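Local structure of periplasmic binding protein component of an ABC type zinc uptake transporter (Synechocystis sp., 1PQ4) at residues I5-I9 and P10-Y14; G32-P36 and H37-P41; V56-G59 and L60-Q64; L174-L177 and N178-G182; A271-S274 and S275-A279. The protein probably captures zinc in the periplasm and hands it to the membrane components of an ABC-type zinc uptake transporter. All blocks are in the same frame, centred on the assembly; numbering follows the deposited sequence.

Contact 1 (I5-I9 and P10-Y14)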
loop_
_atom_site.group_PDB
_atom_site.type_symbol
_atom_site.label_atom_id
_atom_site.label_comp_id
_atom_site.label_asym_id
_atom_site.label_seq_id
_atom_site.Cartn_x
_atom_site.Cartn_y
_atom_site.Cartn_z
ATOM N N ILE A 5 -3.685 -19.379 2.106
ATOM C CA ILE A 5 -2.736 -18.338 2.483
ATOM C C ILE A 5 -3.519 -17.128 2.901
ATOM O O ILE A 5 -4.512 -16.766 2.265
ATOM C CB ILE A 5 -1.838 -17.949 1.252
ATOM C CG1 ILE A 5 -1.070 -19.193 0.795
ATOM C CG2 ILE A 5 -0.839 -16.799 1.599
ATOM C CD1 ILE A 5 -0.270 -19.036 -0.497
ATOM N N THR A 6 -3.074 -16.504 3.974
ATOM C CA THR A 6 -3.712 -15.309 4.454
ATOM C C THR A 6 -2.737 -14.179 4.276
ATOM O O THR A 6 -1.489 -14.310 4.487
ATOM C CB THR A 6 -4.115 -15.462 5.955
ATOM O OG1 THR A 6 -5.119 -16.480 6.074
ATOM C CG2 THR A 6 -4.712 -14.172 6.470
ATOM N N VAL A 7 -3.269 -13.038 3.856
ATOM C CA VAL A 7 -2.407 -11.877 3.728
ATOM C C VAL A 7 -3.006 -10.752 4.577
ATOM O O VAL A 7 -4.172 -10.819 4.966
ATOM C CB VAL A 7 -2.286 -11.396 2.267
ATOM C CG1 VAL A 7 -1.757 -12.558 1.387
ATOM C CG2 VAL A 7 -3.663 -10.909 1.778
ATOM N N SER A 8 -2.211 -9.731 4.846
ATOM C CA SER A 8 -2.683 -8.623 5.669
ATOM C C SER A 8 -3.665 -7.677 4.992
ATOM O O SER A 8 -4.713 -7.392 5.542
ATOM C CB SER A 8 -1.497 -7.803 6.175
ATOM O OG SER A 8 -0.750 -8.538 7.136
ATOM N N ILE A 9 -3.363 -7.249 3.765
ATOM C CA ILE A 9 -4.236 -6.233 3.139
ATOM C C ILE A 9 -4.627 -6.604 1.735
ATOM O O ILE A 9 -3.948 -7.405 1.085
ATOM C CB ILE A 9 -3.547 -4.844 3.183
ATOM C CG1 ILE A 9 -2.121 -4.949 2.607
ATOM C CG2 ILE A 9 -3.460 -4.352 4.613
ATOM C CD1 ILE A 9 -1.493 -3.616 2.207
ATOM N N PRO A 10 -5.748 -6.028 1.236
ATOM C CA PRO A 10 -6.240 -6.338 -0.109
ATOM C C PRO A 10 -5.229 -6.320 -1.256
ATOM O O PRO A 10 -5.232 -7.241 -2.068
ATOM C CB PRO A 10 -7.428 -5.313 -0.327
ATOM C CG PRO A 10 -7.901 -5.080 1.168
ATOM C CD PRO A 10 -6.580 -5.022 1.921
ATOM N N PRO A 11 -4.362 -5.291 -1.335
ATOM C CA PRO A 11 -3.396 -5.288 -2.454
ATOM C C PRO A 11 -2.557 -6.582 -2.501
ATOM O O PRO A 11 -2.148 -7.036 -3.565
ATOM C CB PRO A 11 -2.513 -4.087 -2.143
ATOM C CG PRO A 11 -3.377 -3.202 -1.337
ATOM C CD PRO A 11 -4.214 -4.081 -0.506
ATOM N N GLN A 12 -2.284 -7.160 -1.334
ATOM C CA GLN A 12 -1.482 -8.382 -1.315
ATOM C C GLN A 12 -2.223 -9.531 -1.943
ATOM O O GLN A 12 -1.614 -10.488 -2.400
ATOM C CB GLN A 12 -1.099 -8.744 0.116
ATOM C CG GLN A 12 -0.056 -7.838 0.673
ATOM C CD GLN A 12 0.244 -8.231 2.105
ATOM O OE1 GLN A 12 -0.654 -8.163 2.957
ATOM N NE2 GLN A 12 1.496 -8.658 2.373
ATOM N N GLN A 13 -3.548 -9.452 -2.003
ATOM C CA GLN A 13 -4.263 -10.559 -2.604
ATOM C C GLN A 13 -3.985 -10.500 -4.105
ATOM O O GLN A 13 -3.964 -11.522 -4.782
ATOM C CB GLN A 13 -5.772 -10.394 -2.331
ATOM C CG GLN A 13 -6.632 -11.440 -2.972
ATOM C CD GLN A 13 -7.195 -11.008 -4.301
ATOM O OE1 GLN A 13 -7.594 -11.839 -5.118
ATOM N NE2 GLN A 13 -7.239 -9.725 -4.531
ATOM N N TYR A 14 -3.851 -9.279 -4.622
ATOM C CA TYR A 14 -3.556 -9.096 -6.041
ATOM C C TYR A 14 -2.167 -9.757 -6.351
ATOM O O TYR A 14 -2.003 -10.476 -7.336
ATOM C CB TYR A 14 -3.493 -7.602 -6.348
ATOM C CG TYR A 14 -3.216 -7.264 -7.802
ATOM C CD1 TYR A 14 -4.265 -7.175 -8.732
ATOM C CD2 TYR A 14 -1.913 -7.056 -8.252
ATOM C CE1 TYR A 14 -4.020 -6.890 -10.060
ATOM C CE2 TYR A 14 -1.638 -6.782 -9.613
ATOM C CZ TYR A 14 -2.719 -6.702 -10.494
ATOM O OH TYR A 14 -2.518 -6.456 -11.814
#
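The side-chain oxygen OE1 of Gln12 faces two successive backbone N-H groups just beyond the end of strand 3-7. Ile9 N donates to Gln12 OE1 at 3.0 Å with an N-H...O angle of 159°, whereas the bond from Ser8 N is bent and weak. Because OE1 lies unusually near another atom of the model, its exact place is somewhat doubtful. Gln12 gets there with an extended chain (chi2 178°) that reaches back from the helix to the strand end, and a glutamine suits the post because its other branch, NE2, can give a weak hydrogen bond to Val56 O of the next strand. The backbone closes the same turn, with Gln12 N donating to Ile9 O at 2.9 Å. Apolar groups fill in around this polar link. Val7 and Gln12 run past one another in opposing senses, Val7 CB standing 3.6 Å from Gln12 CB. Ile9 lays CD1 against the ring of Pro11, 3.9 Å from its CD atom, and the side chain of Ile9 lies about 8 Å from the bound zinc ion. Two prolines suit the first turn of a helix, where a ring in place of an N-H costs no helical bond. The sharp passage from a buried parallel strand into a helix is that of a beta-alpha-beta unit, here strand 3-7, helix 10-20 and strand 24-28.

Contact 2 (G32-P36 and H37-P41). With ZN (zinc ion), chain C.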
loop_
_atom_site.group_PDB
_atom_site.type_symbol
_atom_site.label_atom_id
_atom_site.label_comp_id
_atom_site.label_asym_id
_atom_site.label_seq_id
_atom_site.Cartn_x
_atom_site.Cartn_y
_atom_site.Cartn_z
ATOM N N GLY A 32 -10.875 -3.618 3.168
ATOM C CA GLY A 32 -10.390 -2.522 2.346
ATOM C C GLY A 32 -10.815 -1.131 2.781
ATOM O O GLY A 32 -10.185 -0.138 2.385
ATOM N N ASN A 33 -11.860 -1.038 3.599
ATOM C CA ASN A 33 -12.308 0.273 4.043
ATOM C C ASN A 33 -11.875 0.634 5.459
ATOM O O ASN A 33 -12.331 1.631 5.984
ATOM C CB ASN A 33 -13.850 0.408 3.901
ATOM C CG ASN A 33 -14.605 -0.460 4.871
ATOM O OD1 ASN A 33 -14.015 -1.249 5.610
ATOM N ND2 ASN A 33 -15.930 -0.325 4.874
ATOM N N ASN A 34 -11.003 -0.164 6.087
ATOM C CA ASN A 34 -10.539 0.146 7.440
ATOM C C ASN A 34 -9.104 0.720 7.451
ATOM O O ASN A 34 -8.305 0.419 6.555
ATOM C CB ASN A 34 -10.490 -1.128 8.286
ATOM C CG ASN A 34 -11.865 -1.617 8.725
ATOM O OD1 ASN A 34 -12.030 -2.047 9.852
ATOM N ND2 ASN A 34 -12.841 -1.561 7.836
ATOM N N ASP A 35 -8.774 1.510 8.473
ATOM C CA ASP A 35 -7.423 2.033 8.644
ATOM C C ASP A 35 -6.635 0.816 9.164
ATOM O O ASP A 35 -6.875 0.339 10.280
ATOM C CB ASP A 35 -7.429 3.180 9.665
ATOM C CG ASP A 35 -6.035 3.482 10.242
ATOM O OD1 ASP A 35 -5.002 3.053 9.659
ATOM O OD2 ASP A 35 -5.969 4.164 11.282
ATOM N N PRO A 36 -5.659 0.307 8.366
ATOM C CA PRO A 36 -4.867 -0.857 8.763
ATOM C C PRO A 36 -3.999 -0.611 9.983
ATOM O O PRO A 36 -3.699 -1.530 10.733
ATOM C CB PRO A 36 -4.024 -1.157 7.506
ATOM C CG PRO A 36 -3.798 0.196 6.928
ATOM C CD PRO A 36 -5.130 0.902 7.115
ATOM N N HIS A 37 -3.598 0.636 10.180
ATOM C CA HIS A 37 -2.767 0.971 11.319
ATOM C C HIS A 37 -3.419 0.842 12.707
ATOM O O HIS A 37 -2.723 0.810 13.706
ATOM C CB HIS A 37 -2.234 2.383 11.148
ATOM C CG HIS A 37 -1.535 2.601 9.839
ATOM N ND1 HIS A 37 -0.260 2.149 9.591
ATOM C CD2 HIS A 37 -1.943 3.227 8.707
ATOM C CE1 HIS A 37 0.096 2.489 8.361
ATOM N NE2 HIS A 37 -0.910 3.146 7.804
ATOM N N THR A 38 -4.735 0.818 12.774
ATOM C CA THR A 38 -5.398 0.691 14.056
ATOM C C THR A 38 -6.319 -0.526 14.040
ATOM O O THR A 38 -7.116 -0.715 14.950
ATOM C CB THR A 38 -6.251 1.943 14.392
ATOM O OG1 THR A 38 -7.260 2.128 13.394
ATOM C CG2 THR A 38 -5.381 3.175 14.477
ATOM N N TYR A 39 -6.213 -1.358 13.007
ATOM C CA TYR A 39 -7.060 -2.539 12.927
ATOM C C TYR A 39 -6.701 -3.602 13.966
ATOM O O TYR A 39 -5.531 -3.837 14.271
ATOM C CB TYR A 39 -6.940 -3.202 11.559
ATOM C CG TYR A 39 -7.943 -4.308 11.356
ATOM C CD1 TYR A 39 -9.296 -4.013 11.238
ATOM C CD2 TYR A 39 -7.550 -5.635 11.308
ATOM C CE1 TYR A 39 -10.237 -5.019 11.074
ATOM C CE2 TYR A 39 -8.485 -6.655 11.150
ATOM C CZ TYR A 39 -9.822 -6.333 11.031
ATOM O OH TYR A 39 -10.755 -7.319 10.860
ATOM N N GLU A 40 -7.717 -4.251 14.511
ATOM C CA GLU A 40 -7.446 -5.339 15.432
ATOM C C GLU A 40 -8.226 -6.532 14.879
ATOM O O GLU A 40 -9.432 -6.447 14.645
ATOM C CB GLU A 40 -7.866 -5.013 16.866
ATOM C CG GLU A 40 -7.056 -5.880 17.839
ATOM C CD GLU A 40 -7.223 -5.511 19.302
ATOM O OE1 GLU A 40 -8.375 -5.565 19.810
ATOM O OE2 GLU A 40 -6.193 -5.175 19.942
ATOM N N PRO A 41 -7.540 -7.654 14.635
ATOM C CA PRO A 41 -8.267 -8.802 14.094
ATOM C C PRO A 41 -9.439 -9.289 14.946
ATOM O O PRO A 41 -9.384 -9.280 16.164
ATOM C CB PRO A 41 -7.182 -9.874 13.878
ATOM C CG PRO A 41 -5.956 -9.359 14.481
ATOM C CD PRO A 41 -6.087 -7.852 14.622
HETATM ZN ZN ZN C . -1.047 3.892 6.021
HETATM O O HOH W 1 -9.154 0.157 11.594
HETATM O O HOH W 2 -2.380 2.841 4.499
#
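Hydrogen bonds fold Asp35 over the residues that follow it. Its OD1 accepts from His37 N at 2.8 Å, which makes an Asx turn; the N-H comes from above the carboxylate plane, 52° out of it. CG of Asp35 lies anti to the backbone nitrogen (chi1 161°), and this swings the carboxylate forward. Two weak backbone bonds follow, Thr38 N to Asp35 O at 3.3 Å and Tyr39 N to Pro36 O at 3.4 Å. Water 1 donates to Asp35 O at 2.6 Å.

The turn belongs to the loop between strand 24-28 and helix 43-48. Metal coordination is the business of His37, whose NE2 binds the zinc ion at 1.9 Å. His133 and His197 complete the protein ligands, with water 2 at 2.3 Å from the metal. A histidine suits this place because its ring nitrogen can reach the metal while its backbone N-H stays tied to Asp35.

Ring contacts shape the rest. Pro36 CG sits over one face of the His37 imidazole, nearer its edge than its centre, in a CH-pi contact 4.3 Å from the centroid. The amide oxygen OD1 of Asn34 comes to the edge of the Tyr39 ring, 3.6 Å from CD1.

Contact 3 (V56-G59 and L60-Q64); sequences VLIG and LGFEQ
This is a local turn contact at the C-terminal end of strand 54-57, in which Glu63 folds back onto the backbone of Ile58 and Gly59. The chain leaves the parallel sheet through a type I' beta turn from Gly59 to Phe62, followed at once by a type I turn from Gly61 to Gln64. Leu60 and Gly61 hold the central positions of the first turn with the positive phi angles that a type I' turn requires; glycine adopts these readily, and Leu60 takes the left-handed conformation as a non-glycine residue. Gly59 and Gly61 both have backbone angles that would jam a side chain against the preceding carbonyl oxygen. Phe62 N closes this turn on Gly59 O at 2.9 Å.

The carboxylate of Glu63 grips two successive N-H groups. Ile58 N reaches OE2 of Glu63 at 2.6 Å in an almost straight bond (170°), and Gly59 N reaches OE1 at 3.0 Å; each carboxylate oxygen accepts through its syn lone pair. A bend at chi2 (91°) curls the side chain back over the strand end, and the two bonds fix the rotation of the carboxylate. The OG of Ser8 is a further partner of OE2. These donors would be expected to steady a buried negative charge, consistent with an acid at this position.

Leu57 CD2 lies 3.6 Å from CD of Glu63. The Phe62 ring meets Trp135 edge-to-face, packs on Pro36 beside the zinc site, and is also touched obliquely by Ile58, whose CB stands 3.7 Å from CD2 of Phe62.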
loop_
_atom_site.group_PDB
_atom_site.type_symbol
_atom_site.label_atom_id
_atom_site.label_comp_id
_atom_site.label_asym_id
_atom_site.label_seq_id
_atom_site.Cartn_x
_atom_site.Cartn_y
_atom_site.Cartn_z
ATOM N N VAL A 56 1.255 -13.973 4.662
ATOM C CA VAL A 56 2.205 -13.061 4.024
ATOM C C VAL A 56 2.197 -11.672 4.658
ATOM O O VAL A 56 1.212 -10.941 4.581
ATOM C CB VAL A 56 1.937 -12.961 2.506
ATOM C CG1 VAL A 56 2.907 -11.895 1.854
ATOM C CG2 VAL A 56 2.204 -14.329 1.881
ATOM N N LEU A 57 3.307 -11.341 5.318
ATOM C CA LEU A 57 3.475 -10.074 5.991
ATOM C C LEU A 57 3.937 -8.963 5.067
ATOM O O LEU A 57 4.763 -9.181 4.154
ATOM C CB LEU A 57 4.572 -10.194 7.052
ATOM C CG LEU A 57 4.399 -11.286 8.117
ATOM C CD1 LEU A 57 5.773 -11.612 8.758
ATOM C CD2 LEU A 57 3.388 -10.817 9.134
ATOM N N ILE A 58 3.432 -7.765 5.316
ATOM C CA ILE A 58 3.964 -6.621 4.590
ATOM C C ILE A 58 5.376 -6.445 5.220
ATOM O O ILE A 58 6.360 -6.128 4.547
ATOM C CB ILE A 58 3.116 -5.361 4.885
ATOM C CG1 ILE A 58 1.792 -5.418 4.081
ATOM C CG2 ILE A 58 3.924 -4.106 4.614
ATOM C CD1 ILE A 58 0.792 -6.369 4.624
ATOM N N GLY A 59 5.467 -6.647 6.535
ATOM C CA GLY A 59 6.760 -6.495 7.194
ATOM C C GLY A 59 6.994 -5.074 7.674
ATOM O O GLY A 59 6.067 -4.267 7.741
ATOM N N LEU A 60 8.243 -4.766 7.981
ATOM C CA LEU A 60 8.645 -3.449 8.466
ATOM C C LEU A 60 7.830 -2.984 9.642
ATOM O O LEU A 60 7.594 -1.795 9.812
ATOM C CB LEU A 60 8.594 -2.401 7.318
ATOM C CG LEU A 60 9.592 -2.702 6.189
ATOM C CD1 LEU A 60 9.395 -1.747 5.005
ATOM C CD2 LEU A 60 11.050 -2.558 6.745
ATOM N N GLY A 61 7.395 -3.916 10.469
ATOM C CA GLY A 61 6.596 -3.522 11.615
ATOM C C GLY A 61 5.123 -3.310 11.349
ATOM O O GLY A 61 4.346 -3.070 12.271
ATOM N N PHE A 62 4.708 -3.391 10.097
ATOM C CA PHE A 62 3.273 -3.173 9.799
ATOM C C PHE A 62 2.321 -4.016 10.668
ATOM O O PHE A 62 1.287 -3.536 11.121
ATOM C CB PHE A 62 3.009 -3.501 8.336
ATOM C CG PHE A 62 1.637 -3.126 7.881
ATOM C CD1 PHE A 62 1.289 -1.788 7.756
ATOM C CD2 PHE A 62 0.739 -4.088 7.489
ATOM C CE1 PHE A 62 0.048 -1.405 7.212
ATOM C CE2 PHE A 62 -0.515 -3.722 6.947
ATOM C CZ PHE A 62 -0.848 -2.379 6.802
ATOM N N GLU A 63 2.671 -5.278 10.868
ATOM C CA GLU A 63 1.862 -6.234 11.623
ATOM C C GLU A 63 2.242 -6.383 13.109
ATOM O O GLU A 63 1.653 -7.208 13.817
ATOM C CB GLU A 63 1.975 -7.615 10.983
ATOM C CG GLU A 63 1.281 -7.787 9.600
ATOM C CD GLU A 63 2.178 -7.495 8.416
ATOM O OE1 GLU A 63 3.376 -7.201 8.616
ATOM O OE2 GLU A 63 1.685 -7.579 7.259
ATOM N N GLN A 64 3.220 -5.602 13.562
ATOM C CA GLN A 64 3.720 -5.680 14.950
ATOM C C GLN A 64 2.603 -5.858 15.991
ATOM O O GLN A 64 2.707 -6.695 16.878
ATOM C CB GLN A 64 4.574 -4.415 15.301
#

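Contact 4 (L174-L177 and N178-G182); sequences LERL and NQELG
Glu175 and Asn178 run alongside each other from neighbouring turns of the helix. Asn178 ND2 donates to Glu175 OE2 at 3.2 Å with an angle of 138°, meeting the oxygen on its syn side; the carboxylate and amide planes are turned 52° apart. The Glu175 chain bends at chi2 to bring its acid to the amide three residues on. Leu177 and Leu181, one turn apart, touch more lightly, with CG of Leu177 4.1 Å from CD1 of Leu181. Between Arg176 and Glu180 only charge is at work: Arg176 NE is 4.4 Å from Glu180 OE1, and no N-H points at the oxygen.

Beneath these lies the regular i to i+4 bonding of helix 160-185, for instance Leu181 N to Leu177 O at 2.8 Å. In relatives of this family a single long helix links the two lobes, and helix 160-185 is consistent with that role.

Further out, the polar ends are anchored by other helices and loops. Lys142 makes a salt bridge with Glu175 OE2, while Tyr207 OH bonds to Asn178 OD1, so the asparagine serves as donor through ND2 and acceptor through OD1. Lys278 makes a salt bridge with Glu180 OE2. Leu174 and Leu177, both apolar, pack against the indole of Trp273.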
loop_
_atom_site.group_PDB
_atom_site.type_symbol
_atom_site.label_atom_id
_atom_site.label_comp_id
_atom_site.label_asym_id
_atom_site.label_seq_id
_atom_site.Cartn_x
_atom_site.Cartn_y
_atom_site.Cartn_z
ATOM N N LEU A 174 5.101 -5.579 -14.027
ATOM C CA LEU A 174 5.476 -4.465 -13.150
ATOM C C LEU A 174 6.376 -3.443 -13.861
ATOM O O LEU A 174 6.272 -2.242 -13.599
ATOM C CB LEU A 174 6.172 -4.997 -11.854
ATOM C CG LEU A 174 5.158 -5.744 -10.950
ATOM C CD1 LEU A 174 5.860 -6.653 -9.921
ATOM C CD2 LEU A 174 4.329 -4.691 -10.236
ATOM N N GLU A 175 7.307 -3.906 -14.712
ATOM C CA GLU A 175 8.186 -2.966 -15.422
ATOM C C GLU A 175 7.371 -2.156 -16.392
ATOM O O GLU A 175 7.574 -0.961 -16.547
ATOM C CB GLU A 175 9.293 -3.693 -16.210
ATOM C CG GLU A 175 10.645 -3.434 -15.621
ATOM C CD GLU A 175 10.910 -1.949 -15.446
ATOM O OE1 GLU A 175 11.346 -1.294 -16.415
ATOM O OE2 GLU A 175 10.661 -1.423 -14.347
ATOM N N ARG A 176 6.435 -2.807 -17.051
ATOM C CA ARG A 176 5.574 -2.097 -18.008
ATOM C C ARG A 176 4.718 -1.043 -17.253
ATOM O O ARG A 176 4.640 0.111 -17.653
ATOM C CB ARG A 176 4.719 -3.124 -18.751
ATOM C CG ARG A 176 3.670 -2.554 -19.687
ATOM C CD ARG A 176 2.543 -3.547 -19.628
ATOM N NE ARG A 176 1.360 -3.234 -20.404
ATOM C CZ ARG A 176 0.236 -3.932 -20.290
ATOM N NH1 ARG A 176 0.193 -4.951 -19.433
ATOM N NH2 ARG A 176 -0.833 -3.621 -21.021
ATOM N N LEU A 177 4.160 -1.431 -16.105
ATOM C CA LEU A 177 3.391 -0.489 -15.281
ATOM C C LEU A 177 4.268 0.668 -14.843
ATOM O O LEU A 177 3.872 1.841 -14.888
ATOM C CB LEU A 177 2.863 -1.216 -14.071
ATOM C CG LEU A 177 2.099 -0.340 -13.075
ATOM C CD1 LEU A 177 0.798 0.152 -13.707
ATOM C CD2 LEU A 177 1.749 -1.211 -11.867
ATOM N N ASN A 178 5.489 0.348 -14.405
ATOM C CA ASN A 178 6.411 1.385 -13.981
ATOM C C ASN A 178 6.693 2.423 -15.075
ATOM O O ASN A 178 6.758 3.645 -14.810
ATOM C CB ASN A 178 7.734 0.731 -13.517
ATOM C CG ASN A 178 8.774 1.753 -13.087
ATOM O OD1 ASN A 178 8.509 2.622 -12.255
ATOM N ND2 ASN A 178 9.973 1.639 -13.642
ATOM N N GLN A 179 6.930 1.945 -16.295
ATOM C CA GLN A 179 7.176 2.854 -17.428
ATOM C C GLN A 179 5.912 3.713 -17.691
ATOM O O GLN A 179 5.994 4.923 -17.966
ATOM C CB GLN A 179 7.472 2.035 -18.725
ATOM C CG GLN A 179 8.856 2.271 -19.339
ATOM C CD GLN A 179 8.810 2.362 -20.885
ATOM O OE1 GLN A 179 8.084 1.601 -21.551
ATOM N NE2 GLN A 179 9.594 3.291 -21.454
ATOM N N GLU A 180 4.757 3.063 -17.639
ATOM C CA GLU A 180 3.490 3.741 -17.896
ATOM C C GLU A 180 3.257 4.848 -16.859
ATOM O O GLU A 180 2.899 5.970 -17.211
ATOM C CB GLU A 180 2.370 2.708 -17.842
ATOM C CG GLU A 180 1.097 3.088 -18.519
ATOM C CD GLU A 180 0.112 1.929 -18.537
ATOM O OE1 GLU A 180 0.574 0.770 -18.666
ATOM O OE2 GLU A 180 -1.112 2.172 -18.439
ATOM N N LEU A 181 3.463 4.547 -15.578
ATOM C CA LEU A 181 3.264 5.576 -14.539
ATOM C C LEU A 181 4.266 6.708 -14.703
ATOM O O LEU A 181 3.925 7.880 -14.533
ATOM C CB LEU A 181 3.389 4.964 -13.128
ATOM C CG LEU A 181 2.368 3.861 -12.826
ATOM C CD1 LEU A 181 2.577 3.330 -11.375
ATOM C CD2 LEU A 181 0.957 4.402 -12.977
ATOM N N GLY A 182 5.503 6.366 -15.060
ATOM C CA GLY A 182 6.518 7.386 -15.260
ATOM C C GLY A 182 6.156 8.312 -16.423
ATOM O O GLY A 182 6.419 9.517 -16.368
#

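Contact 5 (A271-S274 and S275-A279)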
loop_
_atom_site.group_PDB
_atom_site.type_symbol
_atom_site.label_atom_id
_atom_site.label_comp_id
_atom_site.label_asym_id
_atom_site.label_seq_id
_atom_site.Cartn_x
_atom_site.Cartn_y
_atom_site.Cartn_z
ATOM N N ALA A 271 -7.839 -3.403 -4.023
ATOM C CA ALA A 271 -7.419 -4.748 -4.390
ATOM C C ALA A 271 -7.062 -4.812 -5.882
ATOM O O ALA A 271 -6.269 -5.643 -6.284
ATOM C CB ALA A 271 -8.526 -5.774 -4.075
ATOM N N ASP A 272 -7.642 -3.922 -6.691
ATOM C CA ASP A 272 -7.422 -3.907 -8.170
ATOM C C ASP A 272 -6.222 -3.012 -8.267
ATOM O O ASP A 272 -6.262 -1.919 -8.820
ATOM C CB ASP A 272 -8.696 -3.296 -8.818
ATOM C CG ASP A 272 -8.720 -3.414 -10.339
ATOM O OD1 ASP A 272 -8.148 -4.367 -10.898
ATOM O OD2 ASP A 272 -9.349 -2.546 -10.989
ATOM N N TRP A 273 -5.110 -3.523 -7.716
ATOM C CA TRP A 273 -3.880 -2.752 -7.533
ATOM C C TRP A 273 -3.277 -2.030 -8.707
ATOM O O TRP A 273 -2.892 -0.879 -8.581
ATOM C CB TRP A 273 -2.793 -3.662 -6.848
ATOM C CG TRP A 273 -1.524 -2.997 -6.512
ATOM C CD1 TRP A 273 -1.216 -2.288 -5.374
ATOM C CD2 TRP A 273 -0.347 -3.000 -7.324
ATOM N NE1 TRP A 273 0.129 -1.841 -5.448
ATOM C CE2 TRP A 273 0.660 -2.280 -6.632
ATOM C CE3 TRP A 273 -0.043 -3.556 -8.576
ATOM C CZ2 TRP A 273 1.934 -2.106 -7.149
ATOM C CZ3 TRP A 273 1.253 -3.374 -9.086
ATOM C CH2 TRP A 273 2.211 -2.659 -8.375
ATOM N N SER A 274 -3.162 -2.715 -9.835
ATOM C CA SER A 274 -2.534 -2.090 -10.993
ATOM C C SER A 274 -3.389 -0.959 -11.591
ATOM O O SER A 274 -2.913 0.147 -11.847
ATOM C CB SER A 274 -2.228 -3.179 -12.045
ATOM O OG SER A 274 -1.490 -2.589 -13.089
ATOM N N SER A 275 -4.660 -1.237 -11.825
ATOM C CA SER A 275 -5.509 -0.180 -12.379
ATOM C C SER A 275 -5.685 0.939 -11.368
ATOM O O SER A 275 -5.774 2.093 -11.747
ATOM C CB SER A 275 -6.855 -0.758 -12.853
ATOM O OG SER A 275 -7.643 -1.144 -11.759
ATOM N N ASN A 276 -5.704 0.630 -10.065
ATOM C CA ASN A 276 -5.799 1.723 -9.063
ATOM C C ASN A 276 -4.584 2.636 -9.128
ATOM O O ASN A 276 -4.711 3.866 -9.090
ATOM C CB ASN A 276 -5.887 1.132 -7.648
ATOM C CG ASN A 276 -6.051 2.216 -6.564
ATOM O OD1 ASN A 276 -5.206 2.379 -5.670
ATOM N ND2 ASN A 276 -7.128 2.965 -6.658
ATOM N N LEU A 277 -3.378 2.058 -9.243
ATOM C CA LEU A 277 -2.186 2.900 -9.292
ATOM C C LEU A 277 -2.203 3.817 -10.526
ATOM O O LEU A 277 -1.734 4.940 -10.460
ATOM C CB LEU A 277 -0.920 2.066 -9.336
ATOM C CG LEU A 277 -0.347 1.730 -7.976
ATOM C CD1 LEU A 277 1.088 1.083 -8.242
ATOM C CD2 LEU A 277 -0.248 3.006 -7.131
ATOM N N LYS A 278 -2.706 3.316 -11.649
ATOM C CA LYS A 278 -2.767 4.166 -12.835
ATOM C C LYS A 278 -3.795 5.271 -12.612
ATOM O O LYS A 278 -3.568 6.412 -12.993
ATOM C CB LYS A 278 -3.166 3.366 -14.079
ATOM C CG LYS A 278 -2.147 2.345 -14.463
ATOM C CD LYS A 278 -2.548 1.638 -15.756
ATOM C CE LYS A 278 -2.228 0.149 -15.693
ATOM N NZ LYS A 278 -2.223 -0.380 -17.077
ATOM N N ALA A 279 -4.915 4.946 -11.975
ATOM C CA ALA A 279 -5.911 5.998 -11.697
ATOM C C ALA A 279 -5.298 7.043 -10.773
ATOM O O ALA A 279 -5.540 8.253 -10.934
ATOM C CB ALA A 279 -7.182 5.391 -11.058
HETATM O O HOH W 3 -5.609 -4.040 -11.402
#
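The opening turn of helix 273-288 brings Asp272, at the N-cap position, close to Ser275. The side chain of Asp272 makes no capping bond of its own; water 3 bridges instead, donating to Asp272 OD1 at 2.6 Å and accepting from Ser275 N at 3.0 Å. A small polar acid suits this place, since N-H groups of a first helical turn lack backbone partners, and its charge would probably interact favourably with the helix start. Asp272 OD2 also lies very near Ser275 OG, but that pair is too close in the model to be trusted. Asp272 is the centre of an inverse gamma turn, and its carbonyl oxygen then accepts from Asn276 N at 2.9 Å.

On another side of the turn, Leu277 CD1 rests over one face of the Trp273 ring in a CH-pi contact, 3.9 Å from the six-membered centroid and 29° off its normal. The first torsion of Trp273 (-176°) extends the indole away from its backbone N, to where Leu277 meets it. Lys278 runs past Ser274, its CE 3.8 Å from OG, on the way to Glu180. Trp273 NE1 bonds to Trp135 O, and the indole lies among helix 160-185, helix 10-20 and helix 138-155, with Phe15 meeting it edge-to-face.

How the contacts relate
The five contacts follow one another along the chain and neither nest nor cross; each is local, between adjoining segments, with partners a few residues apart. Contact 1 leads from strand 3-7 into helix 10-20, contact 2 folds the loop carrying a zinc ligand, and contact 3 closes the exit from strand 54-57. Strands 3-7 and 54-57 are neighbours in one sheet, so contacts 1 and 3 meet there, while contact 2 packs against contact 3 through Pro36 and Phe62. Contact 4 lies within helix 160-185, its centre about 29 Å from that of contact 2. Contact 5 then brings helix 273-288 against helix 10-20 of contact 1 and against contact 4.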